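Local coordinates for DyP2 (Amycolatopsis sp. ATCC 39116, PDB 4G2C), which acts as a multifunctional haem dye peroxidase of a lignin-reactive bacterium, probably using peroxide to oxidise dyes and related substrates, at residues Ser136-Lys142 with Gly479-Phe483; Ala144-Leu148 with Phe416-Gln421; Arg352-Pro356 with Trp423-Phe429. All blocks are in the same frame, centred on the assembly; numbering follows the deposited sequence.

Contact 1. Residues Ser136-Lys142 with Gly479-Phe483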
loop_
_atom_site.group_PDB
_atom_site.type_symbol
_atom_site.label_atom_id
_atom_site.label_comp_id
_atom_site.label_asym_id
_atom_site.label_seq_id
_atom_site.Cartn_x
_atom_site.Cartn_y
_atom_site.Cartn_z
ATOM N N SER A 136 -8.712 -13.743 -8.532
ATOM C CA SER A 136 -9.275 -12.506 -7.996
ATOM C C SER A 136 -9.239 -11.435 -9.060
ATOM O O SER A 136 -10.221 -10.714 -9.277
ATOM C CB SER A 136 -8.497 -12.040 -6.773
ATOM O OG SER A 136 -8.447 -13.079 -5.820
ATOM N N PHE A 137 -8.092 -11.338 -9.721
ATOM C CA PHE A 137 -7.947 -10.478 -10.884
ATOM C C PHE A 137 -9.027 -10.760 -11.913
ATOM O O PHE A 137 -9.684 -9.834 -12.390
ATOM C CB PHE A 137 -6.570 -10.663 -11.520
ATOM C CG PHE A 137 -6.424 -9.990 -12.863
ATOM C CD1 PHE A 137 -6.317 -8.613 -12.957
ATOM C CD2 PHE A 137 -6.375 -10.738 -14.020
ATOM C CE1 PHE A 137 -6.155 -8.005 -14.180
ATOM C CE2 PHE A 137 -6.226 -10.136 -15.244
ATOM C CZ PHE A 137 -6.117 -8.768 -15.333
ATOM N N THR A 138 -9.216 -12.032 -12.253
ATOM C CA THR A 138 -10.173 -12.372 -13.304
ATOM C C THR A 138 -11.603 -11.955 -12.925
ATOM O O THR A 138 -12.336 -11.395 -13.752
ATOM C CB THR A 138 -10.120 -13.882 -13.743
ATOM O OG1 THR A 138 -10.757 -14.705 -12.777
ATOM C CG2 THR A 138 -8.712 -14.363 -13.934
ATOM N N ALA A 139 -11.985 -12.221 -11.676
ATOM C CA ALA A 139 -13.335 -11.936 -11.203
ATOM C C ALA A 139 -13.583 -10.444 -11.033
ATOM O O ALA A 139 -14.704 -9.978 -11.213
ATOM C CB ALA A 139 -13.604 -12.668 -9.889
ATOM N N GLY A 140 -12.535 -9.703 -10.664
ATOM C CA GLY A 140 -12.643 -8.267 -10.474
ATOM C C GLY A 140 -12.981 -7.905 -9.038
ATOM O O GLY A 140 -13.557 -8.706 -8.305
ATOM N N ALA A 141 -12.619 -6.690 -8.632
ATOM C CA ALA A 141 -12.866 -6.243 -7.270
ATOM C C ALA A 141 -14.359 -6.178 -6.905
ATOM O O ALA A 141 -14.720 -6.369 -5.747
ATOM C CB ALA A 141 -12.183 -4.896 -7.014
ATOM N N LYS A 142 -15.229 -5.897 -7.873
ATOM C CA LYS A 142 -16.661 -5.871 -7.552
ATOM C C LYS A 142 -17.120 -7.228 -7.017
ATOM O O LYS A 142 -18.031 -7.292 -6.194
ATOM C CB LYS A 142 -17.507 -5.488 -8.753
ATOM C CG LYS A 142 -17.272 -4.091 -9.268
ATOM C CD LYS A 142 -18.034 -3.874 -10.568
ATOM C CE LYS A 142 -17.882 -2.440 -11.035
ATOM N NZ LYS A 142 -16.674 -2.279 -11.893
ATOM N N GLY A 479 -12.938 0.608 -6.034
ATOM C CA GLY A 479 -11.606 0.191 -6.432
ATOM C C GLY A 479 -11.674 -0.882 -7.487
ATOM O O GLY A 479 -12.777 -1.287 -7.869
ATOM N N GLU A 480 -10.513 -1.339 -7.966
ATOM C CA GLU A 480 -10.467 -2.402 -8.984
ATOM C C GLU A 480 -9.115 -3.108 -9.001
ATOM O O GLU A 480 -8.130 -2.591 -8.457
ATOM C CB GLU A 480 -10.809 -1.826 -10.377
ATOM C CG GLU A 480 -10.828 -2.839 -11.521
ATOM C CD GLU A 480 -11.775 -4.023 -11.288
ATOM O OE1 GLU A 480 -12.962 -3.940 -11.674
ATOM O OE2 GLU A 480 -11.329 -5.048 -10.739
ATOM N N TYR A 481 -9.066 -4.287 -9.621
ATOM C CA TYR A 481 -7.805 -5.018 -9.772
ATOM C C TYR A 481 -7.275 -4.922 -11.195
ATOM O O TYR A 481 -8.038 -5.021 -12.154
ATOM C CB TYR A 481 -7.969 -6.501 -9.435
ATOM C CG TYR A 481 -8.387 -6.817 -8.029
ATOM C CD1 TYR A 481 -7.836 -6.141 -6.948
ATOM C CD2 TYR A 481 -9.348 -7.799 -7.780
ATOM C CE1 TYR A 481 -8.218 -6.447 -5.643
ATOM C CE2 TYR A 481 -9.741 -8.110 -6.489
ATOM C CZ TYR A 481 -9.176 -7.431 -5.416
ATOM O OH TYR A 481 -9.559 -7.736 -4.123
ATOM N N PHE A 482 -5.958 -4.767 -11.314
ATOM C CA PHE A 482 -5.292 -4.589 -12.604
ATOM C C PHE A 482 -4.015 -5.453 -12.698
ATOM O O PHE A 482 -3.597 -6.088 -11.740
ATOM C CB PHE A 482 -4.865 -3.130 -12.782
ATOM C CG PHE A 482 -5.996 -2.115 -12.709
ATOM C CD1 PHE A 482 -6.467 -1.657 -11.484
ATOM C CD2 PHE A 482 -6.529 -1.569 -13.865
ATOM C CE1 PHE A 482 -7.473 -0.704 -11.416
ATOM C CE2 PHE A 482 -7.530 -0.620 -13.803
ATOM C CZ PHE A 482 -8.005 -0.185 -12.582
ATOM N N PHE A 483 -3.380 -5.434 -13.855
ATOM C CA PHE A 483 -2.085 -6.046 -14.025
ATOM C C PHE A 483 -1.224 -5.007 -14.735
ATOM O O PHE A 483 -1.632 -4.476 -15.771
ATOM C CB PHE A 483 -2.234 -7.310 -14.880
ATOM C CG PHE A 483 -0.968 -8.103 -15.037
ATOM C CD1 PHE A 483 -0.472 -8.861 -13.986
ATOM C CD2 PHE A 483 -0.291 -8.116 -16.242
ATOM C CE1 PHE A 483 0.702 -9.607 -14.131
ATOM C CE2 PHE A 483 0.873 -8.865 -16.400
ATOM C CZ PHE A 483 1.371 -9.611 -15.341
HETATM O O HOH W 1 -9.457 -6.995 -13.404
HETATM O O HOH W 2 -14.902 -5.350 -10.830
HETATM O O HOH W 3 -14.677 -0.894 -10.182
#
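Ala141 and Glu480 make the direct hydrogen bond between Ser136-Lys142 and Gly479-Phe483. Ala141 N points almost straight at Glu480 OE2, at 3.0 Å and 172°, meeting it on the syn side but tilted out of the carboxylate plane. The anti lone pair of the same oxygen takes Tyr481 N at a short 2.6 Å. With CG anti to the backbone N (chi1 -179°) and a bend at chi2, the carboxylate folds back beside its own strand, and two amides, one from each segment, fix its rotation. Charge adds no salt bridge here: Lys142 NZ stays 4.1 Å from Glu480 OE1 and bonds Gln162 O. Three waters add bridges, joining Phe137 O to Tyr481 O, Lys142 N to Glu480 OE1, and Lys142 NZ to Gly479 O.

Helix 135-139, within the range of the DyP dimeric alpha+beta barrel family, lies against strand 474-484 of an antiparallel sheet, where Glu480 and Phe482 pair with Phe273 and Phe271 of strand 267-278. Gly140, the first residue after the helix, has positive phi, at backbone angles where a side chain would jam against the preceding carbonyl oxygen; its CA lies 3.5 Å from Glu480 OE2.

Ala141 CB makes a CH-pi contact over one face of the Tyr481 ring, 4.1 Å from the centroid and 10° off the normal, while Ser136 O lies at the ring edge, 3.4 Å from Tyr481 CD2. Apolar packing continues at Phe137, whose CE1 approaches Phe483 CB at 4.0 Å, the two side chains crossing at about a right angle. The Phe137 ring also meets Tyr270 of the sheet.

Contact 2. Residues Ala144-Leu148 with Phe416-Gln421; sequences AVEKL and FEFTQQ. With HEM (protoporphyrin IX containing Fe), chain C; ACT (acetate ion), chain B; ACT (acetate ion), chain M.
The Phe416 ring lies between Leu148 and the haem: Leu148 CD1 comes to its edge, 4.0 Å from Phe416 CE2, and the haem vinyl carbon CBC approaches obliquely, 3.5 Å from Phe416 CE1. The second flat group, the Glu417 carboxylate, is met from above, 41° out of its plane, by Lys147 NZ, a short 2.5 Å from Glu417 OE1. A short, weakly bonded helix, 145-148, packs here against helix 416-424, with Leu148 as a knob in a hole formed by Phe416, Glu417, Gln420 and Gln421. The two methyls of Leu148 diverge, CD1 reaching the phenyl ring while CD2 rests 4.0 Å from Gln420 CG.

The salt bridge of Lys147 and Glu417 runs beside this knob. Lys147 holds CG between its backbone N and carbonyl carbon (chi1 75°), then runs extended across Glu417 and passes Gln421, whose CG lies 3.3 Å from Lys147 O. An acetate, probably from the crystallisation liquor, also accepts from Lys147 NZ at 3.1 Å. The carboxylate has further partners, Ser136 OG at OE1 and, weakly, Tyr481 OH at OE2. A leucine in place of Glu417 would probably leave the Lys147 ammonium without its protein counter-charge and the hydroxyls of Ser136 and Tyr481 without this partner.

Phe416, Thr419 and Gln420 all line the haem pocket. The Gln420 amide is held at NE2 by Asn425 OD1 and Ile444 O, and its OE1 rests 3.6 Å from the haem methyl carbon CMC.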
loop_
_atom_site.group_PDB
_atom_site.type_symbol
_atom_site.label_atom_id
_atom_site.label_comp_id
_atom_site.label_asym_id
_atom_site.label_seq_id
_atom_site.Cartn_x
_atom_site.Cartn_y
_atom_site.Cartn_z
ATOM N N ALA A 144 -15.298 -9.234 -5.241
ATOM C CA ALA A 144 -14.599 -9.506 -3.994
ATOM C C ALA A 144 -15.358 -8.928 -2.794
ATOM O O ALA A 144 -14.997 -9.154 -1.652
ATOM C CB ALA A 144 -13.205 -8.920 -4.070
ATOM N N VAL A 145 -16.415 -8.174 -3.070
ATOM C CA VAL A 145 -17.111 -7.421 -2.037
ATOM C C VAL A 145 -17.544 -8.264 -0.831
ATOM O O VAL A 145 -17.361 -7.869 0.329
ATOM C CB VAL A 145 -18.325 -6.675 -2.626
ATOM C CG1 VAL A 145 -19.330 -6.354 -1.538
ATOM C CG2 VAL A 145 -17.865 -5.408 -3.333
ATOM N N GLU A 146 -18.116 -9.427 -1.095
ATOM C CA GLU A 146 -18.575 -10.269 -0.004
ATOM C C GLU A 146 -17.427 -10.753 0.880
ATOM O O GLU A 146 -17.490 -10.625 2.101
ATOM C CB GLU A 146 -19.379 -11.455 -0.532
ATOM C CG GLU A 146 -20.676 -11.658 0.210
ATOM C CD GLU A 146 -21.350 -12.973 -0.150
ATOM O OE1 GLU A 146 -21.947 -13.060 -1.252
ATOM O OE2 GLU A 146 -21.278 -13.917 0.676
ATOM N N LYS A 147 -16.373 -11.302 0.286
ATOM C CA LYS A 147 -15.341 -11.915 1.121
ATOM C C LYS A 147 -14.510 -10.890 1.921
ATOM O O LYS A 147 -13.929 -11.228 2.958
ATOM C CB LYS A 147 -14.447 -12.842 0.300
ATOM C CG LYS A 147 -13.450 -12.120 -0.586
ATOM C CD LYS A 147 -12.647 -13.110 -1.422
ATOM C CE LYS A 147 -11.708 -12.389 -2.363
ATOM N NZ LYS A 147 -10.994 -13.329 -3.284
ATOM N N LEU A 148 -14.487 -9.643 1.455
ATOM C CA LEU A 148 -13.727 -8.581 2.120
ATOM C C LEU A 148 -14.592 -7.789 3.097
ATOM O O LEU A 148 -14.090 -6.929 3.838
ATOM C CB LEU A 148 -13.135 -7.620 1.082
ATOM C CG LEU A 148 -12.216 -8.265 0.042
ATOM C CD1 LEU A 148 -11.769 -7.244 -1.004
ATOM C CD2 LEU A 148 -11.018 -8.924 0.720
ATOM N N PHE A 416 -2.865 -9.164 -0.876
ATOM C CA PHE A 416 -3.812 -8.139 -0.415
ATOM C C PHE A 416 -5.050 -8.748 0.231
ATOM O O PHE A 416 -5.396 -8.394 1.352
ATOM C CB PHE A 416 -4.281 -7.149 -1.482
ATOM C CG PHE A 416 -5.541 -6.422 -1.068
ATOM C CD1 PHE A 416 -5.488 -5.410 -0.116
ATOM C CD2 PHE A 416 -6.783 -6.811 -1.565
ATOM C CE1 PHE A 416 -6.638 -4.774 0.316
ATOM C CE2 PHE A 416 -7.947 -6.176 -1.146
ATOM C CZ PHE A 416 -7.874 -5.153 -0.201
ATOM N N GLU A 417 -5.726 -9.646 -0.488
ATOM C CA GLU A 417 -6.963 -10.237 0.027
ATOM C C GLU A 417 -6.781 -11.078 1.275
ATOM O O GLU A 417 -7.620 -11.049 2.158
ATOM C CB GLU A 417 -7.681 -11.053 -1.042
ATOM C CG GLU A 417 -8.138 -10.225 -2.230
ATOM C CD GLU A 417 -8.925 -11.054 -3.200
ATOM O OE1 GLU A 417 -8.709 -12.294 -3.208
ATOM O OE2 GLU A 417 -9.774 -10.476 -3.921
ATOM N N PHE A 418 -5.700 -11.849 1.336
ATOM C CA PHE A 418 -5.372 -12.595 2.545
ATOM C C PHE A 418 -5.283 -11.625 3.730
ATOM O O PHE A 418 -5.908 -11.828 4.781
ATOM C CB PHE A 418 -4.032 -13.344 2.356
ATOM C CG PHE A 418 -3.823 -14.489 3.321
ATOM C CD1 PHE A 418 -3.247 -14.275 4.569
ATOM C CD2 PHE A 418 -4.213 -15.783 2.979
ATOM C CE1 PHE A 418 -3.049 -15.338 5.464
ATOM C CE2 PHE A 418 -4.032 -16.851 3.862
ATOM C CZ PHE A 418 -3.448 -16.623 5.111
ATOM N N THR A 419 -4.497 -10.564 3.558
ATOM C CA THR A 419 -4.215 -9.619 4.643
ATOM C C THR A 419 -5.495 -8.932 5.129
ATOM O O THR A 419 -5.744 -8.816 6.335
ATOM C CB THR A 419 -3.182 -8.566 4.197
ATOM O OG1 THR A 419 -1.918 -9.210 3.952
ATOM C CG2 THR A 419 -3.013 -7.473 5.247
ATOM N N GLN A 420 -6.324 -8.512 4.176
ATOM C CA GLN A 420 -7.585 -7.842 4.483
ATOM C C GLN A 420 -8.579 -8.818 5.099
ATOM O O GLN A 420 -9.204 -8.529 6.130
ATOM C CB GLN A 420 -8.197 -7.248 3.212
ATOM C CG GLN A 420 -9.473 -6.478 3.465
ATOM C CD GLN A 420 -9.209 -5.182 4.200
ATOM O OE1 GLN A 420 -8.445 -4.342 3.725
ATOM N NE2 GLN A 420 -9.830 -5.014 5.370
ATOM N N GLN A 421 -8.722 -9.977 4.468
ATOM C CA GLN A 421 -9.749 -10.939 4.883
ATOM C C GLN A 421 -9.342 -11.813 6.077
ATOM O O GLN A 421 -10.025 -11.835 7.098
ATOM C CB GLN A 421 -10.193 -11.822 3.708
ATOM C CG GLN A 421 -11.263 -12.846 4.119
ATOM C CD GLN A 421 -11.620 -13.856 3.034
ATOM O OE1 GLN A 421 -11.309 -13.677 1.859
ATOM N NE2 GLN A 421 -12.282 -14.934 3.438
HETATM C CHA HEM C . 1.594 0.031 7.830
HETATM C CHB HEM C . -2.006 3.295 7.969
HETATM C CHC HEM C . -4.577 0.683 4.781
HETATM C CHD HEM C . -1.365 -2.905 5.262
HETATM C C1A HEM C . 0.856 1.150 8.134
HETATM C C2A HEM C . 1.285 2.225 9.005
HETATM C C3A HEM C . 0.291 3.121 9.034
HETATM C C4A HEM C . -0.792 2.650 8.189
HETATM C CMA HEM C . 0.277 4.439 9.826
HETATM C CAA HEM C . 2.653 2.287 9.742
HETATM C CBA HEM C . 3.712 2.866 8.799
HETATM C CGA HEM C . 4.334 1.803 7.922
HETATM O O1A HEM C . 4.838 0.788 8.437
HETATM O O2A HEM C . 4.337 1.958 6.684
HETATM C C1B HEM C . -3.035 2.890 7.131
HETATM C C2B HEM C . -4.286 3.592 6.848
HETATM C C3B HEM C . -4.983 2.853 5.962
HETATM C C4B HEM C . -4.203 1.683 5.640
HETATM C CMB HEM C . -4.719 4.934 7.491
HETATM C CAB HEM C . -6.357 3.138 5.316
HETATM C CBB HEM C . -6.853 4.377 5.274
HETATM C C1C HEM C . -3.968 -0.549 4.698
HETATM C C2C HEM C . -4.509 -1.725 4.035
HETATM C C3C HEM C . -3.603 -2.710 4.159
HETATM C C4C HEM C . -2.475 -2.187 4.904
HETATM C CMC HEM C . -5.870 -1.802 3.286
HETATM C CAC HEM C . -3.724 -4.169 3.656
HETATM C CBC HEM C . -4.918 -4.720 3.386
HETATM C C1D HEM C . -0.260 -2.434 5.939
HETATM C C2D HEM C . 0.971 -3.168 6.081
HETATM C C3D HEM C . 1.879 -2.232 6.864
HETATM C C4D HEM C . 1.121 -1.052 7.133
HETATM C CMD HEM C . 1.283 -4.573 5.539
HETATM C CAD HEM C . 3.299 -2.488 7.328
HETATM C CBD HEM C . 3.141 -3.426 8.508
HETATM C CGD HEM C . 4.548 -3.802 8.877
HETATM O O1D HEM C . 5.268 -4.325 7.986
HETATM O O2D HEM C . 4.940 -3.527 10.044
HETATM N NA HEM C . -0.398 1.441 7.650
HETATM N NB HEM C . -3.030 1.737 6.370
HETATM N NC HEM C . -2.724 -0.869 5.219
HETATM N ND HEM C . -0.126 -1.202 6.570
HETATM FE FE HEM C . -1.684 0.264 6.622
HETATM C C ACT B . -12.775 -11.944 -6.141
HETATM O O ACT B . -12.351 -11.091 -6.990
HETATM O OXT ACT B . -12.127 -12.059 -5.071
HETATM C CH3 ACT B . -13.987 -12.814 -6.374
HETATM C C ACT M . -8.884 -14.910 0.155
HETATM O O ACT M . -9.775 -14.483 -0.633
HETATM O OXT ACT M . -9.079 -16.016 0.717
HETATM C CH3 ACT M . -7.622 -14.162 0.413
#

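Contact 3. Residues Arg352-Pro356 with Trp423-Phe429. With HEM (protoporphyrin IX containing Fe), chain C.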
loop_
_atom_site.group_PDB
_atom_site.type_symbol
_atom_site.label_atom_id
_atom_site.label_comp_id
_atom_site.label_asym_id
_atom_site.label_seq_id
_atom_site.Cartn_x
_atom_site.Cartn_y
_atom_site.Cartn_z
ATOM N N ARG A 352 0.454 -4.868 13.496
ATOM C CA ARG A 352 0.656 -6.200 14.065
ATOM C C ARG A 352 -0.339 -7.182 13.439
ATOM O O ARG A 352 0.020 -8.318 13.132
ATOM C CB ARG A 352 0.543 -6.186 15.603
ATOM C CG ARG A 352 1.001 -7.505 16.265
ATOM C CD ARG A 352 1.109 -7.439 17.813
ATOM N NE ARG A 352 1.550 -8.718 18.372
ATOM C CZ ARG A 352 2.212 -8.870 19.519
ATOM N NH1 ARG A 352 2.519 -7.819 20.271
ATOM N NH2 ARG A 352 2.573 -10.088 19.912
ATOM N N LYS A 353 -1.578 -6.727 13.250
ATOM C CA LYS A 353 -2.592 -7.454 12.487
ATOM C C LYS A 353 -2.068 -7.749 11.068
ATOM O O LYS A 353 -2.194 -8.866 10.572
ATOM C CB LYS A 353 -3.895 -6.640 12.373
ATOM C CG LYS A 353 -4.780 -6.524 13.632
ATOM C CD LYS A 353 -5.498 -7.845 14.037
ATOM C CE LYS A 353 -6.705 -8.135 13.167
ATOM N NZ LYS A 353 -7.522 -9.302 13.595
ATOM N N THR A 354 -1.471 -6.747 10.428
ATOM C CA THR A 354 -1.137 -6.851 9.012
ATOM C C THR A 354 0.285 -7.367 8.754
ATOM O O THR A 354 0.641 -7.712 7.630
ATOM C CB THR A 354 -1.363 -5.522 8.294
ATOM O OG1 THR A 354 -0.468 -4.536 8.819
ATOM C CG2 THR A 354 -2.802 -5.060 8.512
ATOM N N ASN A 355 1.090 -7.404 9.804
ATOM C CA ASN A 355 2.384 -8.071 9.763
ATOM C C ASN A 355 2.818 -8.434 11.171
ATOM O O ASN A 355 3.511 -7.660 11.843
ATOM C CB ASN A 355 3.452 -7.211 9.084
ATOM C CG ASN A 355 4.812 -7.889 9.063
ATOM O OD1 ASN A 355 4.936 -9.050 9.465
ATOM N ND2 ASN A 355 5.840 -7.175 8.584
ATOM N N PRO A 356 2.398 -9.617 11.625
ATOM C CA PRO A 356 2.803 -10.188 12.908
ATOM C C PRO A 356 4.308 -10.477 12.996
ATOM O O PRO A 356 4.774 -10.839 14.070
ATOM C CB PRO A 356 2.031 -11.522 12.965
ATOM C CG PRO A 356 0.976 -11.432 11.903
ATOM C CD PRO A 356 1.542 -10.533 10.847
ATOM N N TRP A 423 -6.585 -11.750 7.998
ATOM C CA TRP A 423 -5.883 -11.115 9.103
ATOM C C TRP A 423 -6.687 -9.938 9.668
ATOM O O TRP A 423 -7.198 -10.003 10.795
ATOM C CB TRP A 423 -4.476 -10.687 8.678
ATOM C CG TRP A 423 -3.506 -11.853 8.530
ATOM C CD1 TRP A 423 -3.757 -13.179 8.821
ATOM C CD2 TRP A 423 -2.134 -11.796 8.085
ATOM N NE1 TRP A 423 -2.628 -13.933 8.576
ATOM C CE2 TRP A 423 -1.625 -13.112 8.124
ATOM C CE3 TRP A 423 -1.289 -10.760 7.658
ATOM C CZ2 TRP A 423 -0.311 -13.418 7.754
ATOM C CZ3 TRP A 423 0.015 -11.067 7.286
ATOM C CH2 TRP A 423 0.491 -12.388 7.345
ATOM N N ALA A 424 -6.829 -8.881 8.875
ATOM C CA ALA A 424 -7.448 -7.653 9.371
ATOM C C ALA A 424 -8.887 -7.884 9.848
ATOM O O ALA A 424 -9.238 -7.515 10.978
ATOM C CB ALA A 424 -7.381 -6.537 8.321
ATOM N N ASN A 425 -9.703 -8.501 8.996
ATOM C CA ASN A 425 -11.111 -8.714 9.295
ATOM C C ASN A 425 -11.349 -9.851 10.279
ATOM O O ASN A 425 -12.472 -10.080 10.701
ATOM C CB ASN A 425 -11.896 -9.037 8.021
ATOM C CG ASN A 425 -12.006 -7.853 7.078
ATOM O OD1 ASN A 425 -11.529 -6.751 7.369
ATOM N ND2 ASN A 425 -12.604 -8.089 5.921
ATOM N N ASN A 426 -10.298 -10.580 10.618
ATOM C CA ASN A 426 -10.461 -11.810 11.363
ATOM C C ASN A 426 -10.325 -11.551 12.856
ATOM O O ASN A 426 -9.274 -11.093 13.315
ATOM C CB ASN A 426 -9.428 -12.814 10.884
ATOM C CG ASN A 426 -9.581 -14.172 11.531
ATOM O OD1 ASN A 426 -10.359 -14.348 12.475
ATOM N ND2 ASN A 426 -8.824 -15.148 11.029
ATOM N N PRO A 427 -11.395 -11.815 13.620
ATOM C CA PRO A 427 -11.329 -11.519 15.054
ATOM C C PRO A 427 -10.352 -12.434 15.773
ATOM O O PRO A 427 -9.854 -12.070 16.838
ATOM C CB PRO A 427 -12.774 -11.767 15.546
ATOM C CG PRO A 427 -13.358 -12.748 14.558
ATOM C CD PRO A 427 -12.698 -12.386 13.217
ATOM N N ALA A 428 -10.074 -13.600 15.197
ATOM C CA ALA A 428 -9.199 -14.582 15.843
ATOM C C ALA A 428 -7.690 -14.309 15.713
ATOM O O ALA A 428 -6.891 -14.895 16.448
ATOM C CB ALA A 428 -9.515 -15.981 15.339
ATOM N N PHE A 429 -7.303 -13.431 14.788
ATOM C CA PHE A 429 -5.896 -13.299 14.407
ATOM C C PHE A 429 -5.319 -11.984 14.882
ATOM O O PHE A 429 -6.024 -10.979 14.906
ATOM C CB PHE A 429 -5.763 -13.408 12.883
ATOM C CG PHE A 429 -4.351 -13.500 12.399
ATOM C CD1 PHE A 429 -3.708 -14.729 12.336
ATOM C CD2 PHE A 429 -3.659 -12.354 11.999
ATOM C CE1 PHE A 429 -2.402 -14.820 11.895
ATOM C CE2 PHE A 429 -2.344 -12.436 11.536
ATOM C CZ PHE A 429 -1.719 -13.668 11.479
HETATM C CHA HEM C . 1.594 0.031 7.830
HETATM C CHB HEM C . -2.006 3.295 7.969
HETATM C CHC HEM C . -4.577 0.683 4.781
HETATM C CHD HEM C . -1.365 -2.905 5.262
HETATM C C1A HEM C . 0.856 1.150 8.134
HETATM C C2A HEM C . 1.285 2.225 9.005
HETATM C C3A HEM C . 0.291 3.121 9.034
HETATM C C4A HEM C . -0.792 2.650 8.189
HETATM C CMA HEM C . 0.277 4.439 9.826
HETATM C CAA HEM C . 2.653 2.287 9.742
HETATM C CBA HEM C . 3.712 2.866 8.799
HETATM C CGA HEM C . 4.334 1.803 7.922
HETATM O O1A HEM C . 4.838 0.788 8.437
HETATM O O2A HEM C . 4.337 1.958 6.684
HETATM C C1B HEM C . -3.035 2.890 7.131
HETATM C C2B HEM C . -4.286 3.592 6.848
HETATM C C3B HEM C . -4.983 2.853 5.962
HETATM C C4B HEM C . -4.203 1.683 5.640
HETATM C CMB HEM C . -4.719 4.934 7.491
HETATM C CAB HEM C . -6.357 3.138 5.316
HETATM C CBB HEM C . -6.853 4.377 5.274
HETATM C C1C HEM C . -3.968 -0.549 4.698
HETATM C C2C HEM C . -4.509 -1.725 4.035
HETATM C C3C HEM C . -3.603 -2.710 4.159
HETATM C C4C HEM C . -2.475 -2.187 4.904
HETATM C CMC HEM C . -5.870 -1.802 3.286
HETATM C CAC HEM C . -3.724 -4.169 3.656
HETATM C CBC HEM C . -4.918 -4.720 3.386
HETATM C C1D HEM C . -0.260 -2.434 5.939
HETATM C C2D HEM C . 0.971 -3.168 6.081
HETATM C C3D HEM C . 1.879 -2.232 6.864
HETATM C C4D HEM C . 1.121 -1.052 7.133
HETATM C CMD HEM C . 1.283 -4.573 5.539
HETATM C CAD HEM C . 3.299 -2.488 7.328
HETATM C CBD HEM C . 3.141 -3.426 8.508
HETATM C CGD HEM C . 4.548 -3.802 8.877
HETATM O O1D HEM C . 5.268 -4.325 7.986
HETATM O O2D HEM C . 4.940 -3.527 10.044
HETATM N NA HEM C . -0.398 1.441 7.650
HETATM N NB HEM C . -3.030 1.737 6.370
HETATM N NC HEM C . -2.724 -0.869 5.219
HETATM N ND HEM C . -0.126 -1.202 6.570
HETATM FE FE HEM C . -1.684 0.264 6.622
#
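Lys353 makes this a buried contact between a lysine and main-chain carbonyls, joining the haem-side end of helix 350-354 to the end of helix 416-424 and the turn after it. Its chain bends at chi2 and chi3 (-71° for chi2), which curls the ammonium in among the carbonyl oxygens. Lys353 NZ donates to Phe429 O at 2.6 Å, tilted from the carbonyl plane, and more weakly to Trp423 O at 2.9 Å. Asn426 O stands 2.5 Å from Lys353 NZ, and Gly439 O, further along the same connection, is a further acceptor. This cluster of carbonyl oxygens probably offsets the charge of a buried ammonium.

Asn426 and Phe429, which supply two of these oxygens, are the ends of a type I beta turn, overlaid by an Asx turn in which Asn426 OD1 accepts from Ala428 N at 2.8 Å. The turn brings the ring of Phe429 over Trp423, so that Trp423 CD1 lies above the centre of the phenyl face.

Pro356 meets both aromatics. Its CD makes a CH-pi contact over the six-membered ring of Trp423, 4.2 Å from the centroid and 23° off the normal, while its CG touches Phe429 CE2 at 3.5 Å. Thr354 O comes to the indole edge, 3.4 Å from Trp423 CZ3, and Lys353 O lies in plane at the edge of the Phe429 ring. Asn355, whose CB points away from 423-429, gives through ND2 a nearly straight hydrogen bond (169°) to haem propionate oxygen O1D at 3.0 Å.

Contacts 1 and 3 each lie about 12 Å from contact 2, centre to centre, and about 23 Å from one another. Helices 135-139 and 145-148 follow each other in the chain and lead from contact 1 to contact 2; helix 416-424 then carries on from contact 2 to contact 3. Ser136 OG and Tyr481 OH of contact 1 probably hydrogen-bond to Glu417 of contact 2, and Leu148 O to Asn425 ND2 of contact 3. Along the chain, contacts 2 and 3 interlock, their segments alternating, and both are nested inside the loop closed by contact 1, whose second segment lies near the C-terminus. Contacts 2 and 3 both touch the haem; the three thus appear to join strand 474-484 to its pocket.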